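Local coordinates for protein D-glycero-alpha-D-manno-heptose 7-phosphate kinase (Campylobacter jejuni subsp. jejuni, PDB 4N3O) that catalyses the ATP-dependent phosphorylation of D-glycero-alpha-D-manno-heptose 7-phosphate at C-1, a step towards GDP-heptose for the bacterial capsule, at residues I40-H45 with Y326-S331; Q10-L15 with S331-G336; I24-D29 with E231-I236. All coordinates share one frame; numbering follows the deposited sequence.

From the N terminus, strand 6-21 supplies Gln10-Leu15 to contact 2, and the loop that follows it supplies Ile24-Asp29 to contact 3. The chain returns along strand 31-40 and turns into strand 42-50, where Ile40-His45 enters contact 1. Residues 231-236, which run into helix 236-248, close contact 3. Near the C terminus the run 326-336 closes contact 1 and then contact 2, which share Ser331. Contact 2 thus encloses the other two, whereas contacts 1 and 3 cross. Contacts 1 and 2 adjoin on neighbouring strands of the mixed sheet; the centre of contact 3, which joins two surface loops, lies about 35 Å and 31 Å from those of contacts 1 and 2.

Contact 1 of 3, residues I40-H45 with Y326-S331; sequences ISLYIH and YVQDFS
With chi1 of 63°, the OG of Ser41 lies between its own backbone N and carbonyl carbon, facing the backbone of Ser331. Phe330 has a similar first torsion (72°), with its CG likewise between N and carbonyl carbon, and its ring reaches Ile40. Two hydrogen bonds run in opposite directions between Ser41 and Ser331. Ser331 N donates to Ser41 OG at 2.8 Å, and Ser41 N donates to Ser331 O at 2.9 Å, nearly along the C=O axis but bent at the hydrogen. The hydroxyl of Ser41 is held a second time, donating to a water 2.7 Å from OG; that water in turn donates to Asp329 O.

In this GHMP kinase the pairing sits at the corner where strand 31-40 gives way to strand 42-50 of the mixed sheet, and ties that corner to the chain leaving strand 326-327, the outermost strand, within this chain, of the four-stranded antiparallel sheet. Next to the serines, the CG2 branch of Ile40 meets the Phe330 ring obliquely, 3.6 Å from CD2. Phe332 packs edge-to-face on Phe330.

Farther from the corner the side chains of Leu42 and Gln328 run antiparallel alongside one another, Leu42 CD2 lying 3.5 Å from Gln328 NE2. The amide of Gln328 folds back at chi2 and donates through NE2 to Asp329 O in an almost straight bond (172°), in the carbonyl plane and on a lone pair. Asp329 O thus accepts from both this amide and the water. Leu42 also lies close to Leu116, a probable ATP-binding residue, while Gln328 packs against Asp329 of the second subunit.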
loop_
_atom_site.group_PDB
_atom_site.type_symbol
_atom_site.label_atom_id
_atom_site.label_comp_id
_atom_site.label_asym_id
_atom_site.label_seq_id
_atom_site.Cartn_x
_atom_site.Cartn_y
_atom_site.Cartn_z
ATOM N N ILE A 40 -4.877 -5.128 5.495
ATOM C CA ILE A 40 -3.707 -4.671 4.756
ATOM C C ILE A 40 -4.048 -4.235 3.347
ATOM O O ILE A 40 -5.124 -4.528 2.848
ATOM C CB ILE A 40 -2.608 -5.720 4.739
ATOM C CG1 ILE A 40 -3.123 -7.046 4.175
ATOM C CG2 ILE A 40 -2.084 -5.920 6.144
ATOM C CD1 ILE A 40 -2.029 -8.089 4.038
ATOM N N SER A 41 -3.087 -3.573 2.706
ATOM C CA SER A 41 -3.254 -2.969 1.379
ATOM C C SER A 41 -3.211 -3.943 0.196
ATOM O O SER A 41 -2.603 -3.649 -0.818
ATOM C CB SER A 41 -2.176 -1.871 1.181
ATOM O OG SER A 41 -0.864 -2.442 1.219
ATOM N N LEU A 42 -3.830 -5.104 0.348
ATOM C CA LEU A 42 -3.917 -6.105 -0.711
ATOM C C LEU A 42 -5.420 -6.308 -0.751
ATOM O O LEU A 42 -6.048 -6.552 0.273
ATOM C CB LEU A 42 -3.163 -7.377 -0.351
ATOM C CG LEU A 42 -1.669 -7.187 -0.091
ATOM C CD1 LEU A 42 -1.056 -8.441 0.494
ATOM C CD2 LEU A 42 -0.944 -6.804 -1.357
ATOM N N TYR A 43 -5.993 -6.210 -1.930
ATOM C CA TYR A 43 -7.417 -6.159 -2.038
ATOM C C TYR A 43 -8.074 -7.077 -3.040
ATOM O O TYR A 43 -7.438 -7.627 -3.944
ATOM C CB TYR A 43 -7.774 -4.731 -2.521
ATOM C CG TYR A 43 -7.269 -3.571 -1.682
ATOM C CD1 TYR A 43 -7.993 -3.121 -0.589
ATOM C CD2 TYR A 43 -6.097 -2.870 -2.029
ATOM C CE1 TYR A 43 -7.559 -2.040 0.164
ATOM C CE2 TYR A 43 -5.649 -1.783 -1.266
ATOM C CZ TYR A 43 -6.398 -1.370 -0.186
ATOM O OH TYR A 43 -5.997 -0.308 0.582
ATOM N N ILE A 44 -9.383 -7.173 -2.871
ATOM C CA ILE A 44 -10.271 -7.829 -3.807
ATOM C C ILE A 44 -11.069 -6.683 -4.422
ATOM O O ILE A 44 -11.645 -5.864 -3.701
ATOM C CB ILE A 44 -11.185 -8.862 -3.146
ATOM C CG1 ILE A 44 -10.330 -10.089 -2.832
ATOM C CG2 ILE A 44 -12.337 -9.225 -4.087
ATOM C CD1 ILE A 44 -11.079 -11.268 -2.297
ATOM N N HIS A 45 -11.068 -6.627 -5.752
ATOM C CA HIS A 45 -11.696 -5.559 -6.492
ATOM C C HIS A 45 -12.936 -6.103 -7.154
ATOM O O HIS A 45 -12.906 -7.177 -7.718
ATOM C CB HIS A 45 -10.737 -5.032 -7.575
ATOM C CG HIS A 45 -9.357 -4.758 -7.074
ATOM N ND1 HIS A 45 -8.957 -3.512 -6.647
ATOM C CD2 HIS A 45 -8.287 -5.577 -6.900
ATOM C CE1 HIS A 45 -7.700 -3.573 -6.235
ATOM N NE2 HIS A 45 -7.270 -4.813 -6.385
ATOM N N TYR A 326 8.271 -14.464 -3.618
ATOM C CA TYR A 326 8.374 -13.029 -3.798
ATOM C C TYR A 326 7.910 -12.314 -2.548
ATOM O O TYR A 326 7.042 -12.794 -1.818
ATOM C CB TYR A 326 7.610 -12.533 -5.028
ATOM C CG TYR A 326 6.118 -12.640 -4.947
ATOM C CD1 TYR A 326 5.356 -11.596 -4.422
ATOM C CD2 TYR A 326 5.454 -13.769 -5.429
ATOM C CE1 TYR A 326 3.973 -11.676 -4.355
ATOM C CE2 TYR A 326 4.069 -13.864 -5.374
ATOM C CZ TYR A 326 3.331 -12.820 -4.827
ATOM O OH TYR A 326 1.950 -12.916 -4.762
ATOM N N VAL A 327 8.539 -11.179 -2.299
ATOM C CA VAL A 327 8.213 -10.326 -1.181
ATOM C C VAL A 327 7.070 -9.415 -1.605
ATOM O O VAL A 327 7.075 -8.878 -2.711
ATOM C CB VAL A 327 9.453 -9.498 -0.764
ATOM C CG1 VAL A 327 9.087 -8.420 0.238
ATOM C CG2 VAL A 327 10.535 -10.429 -0.208
ATOM N N GLN A 328 6.083 -9.253 -0.732
ATOM C CA GLN A 328 4.944 -8.413 -1.016
ATOM C C GLN A 328 4.899 -7.239 -0.056
ATOM O O GLN A 328 4.646 -7.422 1.125
ATOM C CB GLN A 328 3.656 -9.230 -0.899
ATOM C CG GLN A 328 2.381 -8.437 -1.127
ATOM C CD GLN A 328 2.267 -7.920 -2.555
ATOM O OE1 GLN A 328 2.161 -8.696 -3.499
ATOM N NE2 GLN A 328 2.272 -6.614 -2.711
ATOM N N ASP A 329 5.175 -6.037 -0.559
ATOM C CA ASP A 329 5.086 -4.830 0.247
ATOM C C ASP A 329 3.607 -4.599 0.550
ATOM O O ASP A 329 2.733 -4.987 -0.224
ATOM C CB ASP A 329 5.601 -3.580 -0.508
ATOM C CG ASP A 329 7.127 -3.566 -0.722
ATOM O OD1 ASP A 329 7.855 -4.448 -0.194
ATOM O OD2 ASP A 329 7.603 -2.633 -1.425
ATOM N N PHE A 330 3.341 -3.939 1.668
ATOM C CA PHE A 330 1.996 -3.632 2.068
ATOM C C PHE A 330 2.005 -2.609 3.183
ATOM O O PHE A 330 3.017 -2.398 3.807
ATOM C CB PHE A 330 1.313 -4.904 2.600
ATOM C CG PHE A 330 1.829 -5.343 3.924
ATOM C CD1 PHE A 330 2.951 -6.127 4.014
ATOM C CD2 PHE A 330 1.180 -4.957 5.102
ATOM C CE1 PHE A 330 3.432 -6.541 5.250
ATOM C CE2 PHE A 330 1.663 -5.349 6.344
ATOM C CZ PHE A 330 2.793 -6.147 6.417
ATOM N N SER A 331 0.845 -2.020 3.446
ATOM C CA SER A 331 0.645 -1.115 4.575
ATOM C C SER A 331 -0.553 -1.672 5.331
ATOM O O SER A 331 -1.337 -2.436 4.768
ATOM C CB SER A 331 0.196 0.258 4.098
ATOM O OG SER A 331 0.933 0.682 2.994
HETATM O O HOH W 1 0.421 -3.329 -1.019
#

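Contact 2 of 3, residues Q10-L15 with S331-G336; sequences QTPLRL and SFTKEG
Pro12 carries the tighter half of this contact, its ring set against the backbone of Glu335 and Gly336. CG lies 3.7 Å from Glu335 O, and CD is at the same distance from the carbonyl carbon of Gly336. At Gly336 the proline meets main chain alone, and this buried glycine gives up more surface to the strand than any other residue of 331-336. No hydrogen bond links the two segments here, so the fit is one of van der Waals contact between ring carbons and peptide groups. The ring is also flanked by Tyr43 and Thr39 of neighbouring strands.

Packing is slacker around it. Thr333 has its OG1 between N and the carbonyl carbon (chi1 62°), and this oxygen stands 4.2 Å from Pro12 CB; its hydrogen-bonding partner is the hydroxyl of Thr39. At the Leu15 end of the strand segment, the CD2 branch of Leu15 meets the Phe332 ring obliquely, 4.2 Å from CE1. That ring also meets Phe172 edge-to-face. Towards solvent, Glu335 lends the contact mainly its backbone: its side chain stays well clear of the strand, and OE1 makes a long, weak ion pair with Lys338.

The loop 331-336 thus covers a stretch of strand 6-21 before the chain joins that strand antiparallel as strand 338-341, with Gln10 and Lys338 bonded through their backbones. The arrangement belongs to the GHMP kinase fold, whose first long strand here carries Arg14, the likely transition-state stabiliser, salt-bridged to Asp163, the probable proton acceptor.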
loop_
_atom_site.group_PDB
_atom_site.type_symbol
_atom_site.label_atom_id
_atom_site.label_comp_id
_atom_site.label_asym_id
_atom_site.label_seq_id
_atom_site.Cartn_x
_atom_site.Cartn_y
_atom_site.Cartn_z
ATOM N N GLN A 10 -13.897 -2.082 -3.188
ATOM C CA GLN A 10 -12.526 -2.479 -2.898
ATOM C C GLN A 10 -12.537 -2.915 -1.430
ATOM O O GLN A 10 -12.973 -2.165 -0.549
ATOM C CB GLN A 10 -11.609 -1.295 -3.159
ATOM C CG GLN A 10 -10.154 -1.576 -2.900
ATOM C CD GLN A 10 -9.242 -0.412 -3.279
ATOM O OE1 GLN A 10 -9.677 0.619 -3.822
ATOM N NE2 GLN A 10 -7.965 -0.581 -3.002
ATOM N N THR A 11 -12.074 -4.129 -1.180
ATOM C CA THR A 11 -12.146 -4.738 0.130
ATOM C C THR A 11 -10.785 -5.290 0.486
ATOM O O THR A 11 -10.206 -6.047 -0.269
ATOM C CB THR A 11 -13.162 -5.902 0.080
ATOM O OG1 THR A 11 -14.389 -5.455 -0.540
ATOM C CG2 THR A 11 -13.438 -6.464 1.479
ATOM N N PRO A 12 -10.272 -4.934 1.658
ATOM C CA PRO A 12 -8.947 -5.403 1.987
ATOM C C PRO A 12 -8.875 -6.798 2.551
ATOM O O PRO A 12 -9.818 -7.281 3.162
ATOM C CB PRO A 12 -8.506 -4.407 3.072
ATOM C CG PRO A 12 -9.765 -4.031 3.753
ATOM C CD PRO A 12 -10.842 -4.070 2.711
ATOM N N LEU A 13 -7.733 -7.433 2.343
ATOM C CA LEU A 13 -7.442 -8.729 2.915
ATOM C C LEU A 13 -6.932 -8.454 4.325
ATOM O O LEU A 13 -6.765 -7.294 4.720
ATOM C CB LEU A 13 -6.385 -9.446 2.095
ATOM C CG LEU A 13 -6.856 -9.767 0.673
ATOM C CD1 LEU A 13 -5.731 -10.416 -0.123
ATOM C CD2 LEU A 13 -8.054 -10.695 0.702
ATOM N N ARG A 14 -6.681 -9.500 5.087
ATOM C CA ARG A 14 -6.250 -9.316 6.453
ATOM C C ARG A 14 -5.106 -10.204 6.802
ATOM O O ARG A 14 -4.915 -11.263 6.222
ATOM C CB ARG A 14 -7.373 -9.658 7.436
ATOM C CG ARG A 14 -7.823 -11.103 7.301
ATOM C CD ARG A 14 -8.038 -11.740 8.657
ATOM N NE ARG A 14 -8.303 -13.175 8.563
ATOM C CZ ARG A 14 -7.381 -14.091 8.255
ATOM N NH1 ARG A 14 -6.131 -13.730 7.947
ATOM N NH2 ARG A 14 -7.715 -15.378 8.221
ATOM N N LEU A 15 -4.417 -9.802 7.844
ATOM C CA LEU A 15 -3.289 -10.509 8.343
ATOM C C LEU A 15 -3.536 -10.851 9.804
ATOM O O LEU A 15 -3.898 -9.989 10.598
ATOM C CB LEU A 15 -2.107 -9.579 8.202
ATOM C CG LEU A 15 -0.711 -10.057 8.431
ATOM C CD1 LEU A 15 -0.456 -11.338 7.653
ATOM C CD2 LEU A 15 0.203 -8.934 7.977
ATOM N N SER A 331 0.845 -2.020 3.446
ATOM C CA SER A 331 0.645 -1.115 4.575
ATOM C C SER A 331 -0.553 -1.672 5.331
ATOM O O SER A 331 -1.337 -2.436 4.768
ATOM C CB SER A 331 0.196 0.258 4.098
ATOM O OG SER A 331 0.933 0.682 2.994
ATOM N N PHE A 332 -0.716 -1.276 6.584
ATOM C CA PHE A 332 -1.936 -1.605 7.309
ATOM C C PHE A 332 -2.923 -0.520 6.919
ATOM O O PHE A 332 -2.541 0.628 6.837
ATOM C CB PHE A 332 -1.714 -1.603 8.814
ATOM C CG PHE A 332 -0.796 -2.681 9.263
ATOM C CD1 PHE A 332 -1.182 -4.021 9.167
ATOM C CD2 PHE A 332 0.447 -2.389 9.783
ATOM C CE1 PHE A 332 -0.341 -5.041 9.569
ATOM C CE2 PHE A 332 1.288 -3.411 10.196
ATOM C CZ PHE A 332 0.893 -4.744 10.080
ATOM N N THR A 333 -4.168 -0.869 6.621
ATOM C CA THR A 333 -5.163 0.150 6.256
ATOM C C THR A 333 -6.116 0.424 7.390
ATOM O O THR A 333 -6.329 -0.430 8.252
ATOM C CB THR A 333 -6.039 -0.269 5.074
ATOM O OG1 THR A 333 -6.790 -1.443 5.429
ATOM C CG2 THR A 333 -5.195 -0.518 3.848
ATOM N N LYS A 334 -6.716 1.611 7.336
ATOM C CA LYS A 334 -7.654 2.112 8.337
ATOM C C LYS A 334 -9.077 1.707 8.034
ATOM O O LYS A 334 -9.867 1.487 8.938
ATOM C CB LYS A 334 -7.623 3.655 8.330
ATOM C CG LYS A 334 -6.278 4.274 8.684
ATOM C CD LYS A 334 -6.115 4.533 10.167
ATOM C CE LYS A 334 -6.942 5.735 10.593
ATOM N NZ LYS A 334 -6.745 6.068 12.026
ATOM N N GLU A 335 -9.406 1.656 6.751
ATOM C CA GLU A 335 -10.750 1.332 6.318
ATOM C C GLU A 335 -10.978 -0.119 5.977
ATOM O O GLU A 335 -10.060 -0.861 5.643
ATOM C CB GLU A 335 -11.115 2.137 5.047
ATOM C CG GLU A 335 -11.777 3.489 5.269
ATOM C CD GLU A 335 -12.329 4.086 3.968
ATOM O OE1 GLU A 335 -11.537 4.336 3.028
ATOM O OE2 GLU A 335 -13.559 4.326 3.891
ATOM N N GLY A 336 -12.248 -0.489 6.020
ATOM C CA GLY A 336 -12.696 -1.794 5.569
ATOM C C GLY A 336 -13.213 -1.560 4.148
ATOM O O GLY A 336 -12.733 -0.656 3.443
#

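Contact 3 of 3, residues I24-D29 with E231-I236; sequences INLYCD and EAMHAI
Tyr27 and His234 lie with their rings tilted by 28° and displaced, the centroids 5.2 Å apart, so that little of one ring lies over the other. The offset places Tyr27 CE1 over one face of the imidazole. It also carries the phenol past the histidine ring to the main chain, where OH donates to His234 O at 3.0 Å. The donor stands well above the carbonyl plane, 51° out of it, away from the lone-pair directions. Tyr27 OH is also weakly bonded to Lys237 N.

These groups join two surface loops of the GHMP kinase: 24-29 links strand 6-21 to strand 31-40, directly after the probable substrate-binding residues Gly20 to Asp23, and 231-236 leads into helix 236-248. Met233, a selenomethionine, touches Asp23 as well.

Beside the rings, Leu26 and Met233 cross at about a right angle, with Leu26 CD1 3.7 Å from the selenium. CG of Met233 is anti to its backbone N (chi1 173°), and the chain bends only at chi3. The His234 ring also approaches the Leu26 backbone obliquely, CE1 lying 3.8 Å from Leu26 O. Further along, Asp29 makes a salt bridge to Lys237.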
loop_
_atom_site.group_PDB
_atom_site.type_symbol
_atom_site.label_atom_id
_atom_site.label_comp_id
_atom_site.label_asym_id
_atom_site.label_seq_id
_atom_site.Cartn_x
_atom_site.Cartn_y
_atom_site.Cartn_z
ATOM N N ILE A 24 -12.601 -25.090 27.529
ATOM C CA ILE A 24 -13.513 -23.941 27.360
ATOM C C ILE A 24 -13.861 -23.406 28.746
ATOM O O ILE A 24 -13.813 -22.196 28.986
ATOM C CB ILE A 24 -14.834 -24.318 26.642
ATOM C CG1 ILE A 24 -14.565 -24.741 25.194
ATOM C CG2 ILE A 24 -15.815 -23.148 26.663
ATOM C CD1 ILE A 24 -15.806 -25.103 24.406
ATOM N N ASN A 25 -14.202 -24.320 29.654
ATOM C CA ASN A 25 -14.560 -23.973 31.029
ATOM C C ASN A 25 -13.341 -23.661 31.911
ATOM O O ASN A 25 -13.433 -23.714 33.141
ATOM C CB ASN A 25 -15.388 -25.102 31.664
ATOM C CG ASN A 25 -16.672 -25.402 30.898
ATOM O OD1 ASN A 25 -17.378 -26.362 31.207
ATOM N ND2 ASN A 25 -16.974 -24.587 29.889
ATOM N N LEU A 26 -12.203 -23.350 31.280
ATOM C CA LEU A 26 -10.980 -22.975 32.000
ATOM C C LEU A 26 -11.204 -21.669 32.754
ATOM O O LEU A 26 -10.538 -21.386 33.753
ATOM C CB LEU A 26 -9.808 -22.811 31.027
ATOM C CG LEU A 26 -9.247 -24.085 30.393
ATOM C CD1 LEU A 26 -8.295 -23.751 29.252
ATOM C CD2 LEU A 26 -8.558 -24.942 31.448
ATOM N N TYR A 27 -12.140 -20.874 32.246
ATOM C CA TYR A 27 -12.512 -19.609 32.856
ATOM C C TYR A 27 -13.993 -19.646 33.189
ATOM O O TYR A 27 -14.765 -20.396 32.585
ATOM C CB TYR A 27 -12.246 -18.440 31.897
ATOM C CG TYR A 27 -10.817 -18.326 31.435
ATOM C CD1 TYR A 27 -9.873 -17.640 32.191
ATOM C CD2 TYR A 27 -10.409 -18.900 30.235
ATOM C CE1 TYR A 27 -8.557 -17.534 31.768
ATOM C CE2 TYR A 27 -9.099 -18.798 29.800
ATOM C CZ TYR A 27 -8.174 -18.114 30.568
ATOM O OH TYR A 27 -6.867 -18.012 30.132
ATOM N N CYS A 28 -14.380 -18.828 34.157
ATOM C CA CYS A 28 -15.772 -18.715 34.563
ATOM C C CYS A 28 -16.528 -17.771 33.622
ATOM O O CYS A 28 -17.739 -17.586 33.761
ATOM C CB CYS A 28 -15.839 -18.220 36.001
ATOM S SG CYS A 28 -14.607 -16.948 36.351
ATOM N N ASP A 29 -15.797 -17.179 32.672
ATOM C CA ASP A 29 -16.366 -16.277 31.669
ATOM C C ASP A 29 -16.808 -17.062 30.445
ATOM O O ASP A 29 -17.743 -16.665 29.752
ATOM C CB ASP A 29 -15.315 -15.265 31.188
ATOM C CG ASP A 29 -14.708 -14.452 32.311
ATOM O OD1 ASP A 29 -15.157 -14.583 33.472
ATOM O OD2 ASP A 29 -13.775 -13.679 32.024
ATOM N N GLU A 231 -1.219 -26.071 31.363
ATOM C CA GLU A 231 -1.195 -24.896 32.240
ATOM C C GLU A 231 -0.763 -23.633 31.481
ATOM O O GLU A 231 -1.290 -22.547 31.736
ATOM C CB GLU A 231 -0.281 -25.166 33.450
ATOM C CG GLU A 231 -0.069 -23.991 34.404
ATOM C CD GLU A 231 0.897 -22.937 33.875
ATOM O OE1 GLU A 231 1.716 -23.246 32.982
ATOM O OE2 GLU A 231 0.851 -21.794 34.373
ATOM N N ALA A 232 0.191 -23.773 30.558
ATOM C CA ALA A 232 0.664 -22.636 29.753
ATOM C C ALA A 232 -0.476 -22.042 28.915
ATOM O O ALA A 232 -0.423 -20.880 28.502
ATOM C CB ALA A 232 1.814 -23.064 28.857
HETATM N N MSE A 233 -1.495 -22.859 28.666
HETATM C CA MSE A 233 -2.686 -22.440 27.926
HETATM C C MSE A 233 -3.497 -21.463 28.755
HETATM O O MSE A 233 -4.273 -20.679 28.214
HETATM C CB MSE A 233 -3.480 -23.718 27.614
HETATM C CG MSE A 233 -4.860 -23.496 26.995
HETATM SE SE MSE A 233 -5.809 -25.220 26.862
HETATM C CE MSE A 233 -5.781 -25.393 24.900
ATOM N N HIS A 234 -3.312 -21.497 30.073
ATOM C CA HIS A 234 -4.044 -20.619 30.999
ATOM C C HIS A 234 -3.507 -19.171 30.975
ATOM O O HIS A 234 -4.178 -18.244 31.441
ATOM C CB HIS A 234 -3.961 -21.196 32.423
ATOM C CG HIS A 234 -4.995 -20.660 33.364
ATOM N ND1 HIS A 234 -6.181 -21.317 33.614
ATOM C CD2 HIS A 234 -5.017 -19.541 34.127
ATOM C CE1 HIS A 234 -6.891 -20.625 34.486
ATOM N NE2 HIS A 234 -6.208 -19.541 34.812
ATOM N N ALA A 235 -2.302 -18.988 30.428
ATOM C CA ALA A 235 -1.677 -17.662 30.324
ATOM C C ALA A 235 -2.092 -16.925 29.036
ATOM O O ALA A 235 -1.627 -15.817 28.767
ATOM C CB ALA A 235 -0.160 -17.786 30.395
ATOM N N ILE A 236 -2.969 -17.546 28.251
ATOM C CA ILE A 236 -3.454 -16.952 27.011
ATOM C C ILE A 236 -4.309 -15.707 27.266
ATOM O O ILE A 236 -4.092 -14.680 26.629
ATOM C CB ILE A 236 -4.214 -17.990 26.156
ATOM C CG1 ILE A 236 -3.215 -19.014 25.597
ATOM C CG2 ILE A 236 -4.952 -17.314 25.009
ATOM C CD1 ILE A 236 -3.824 -20.078 24.710
#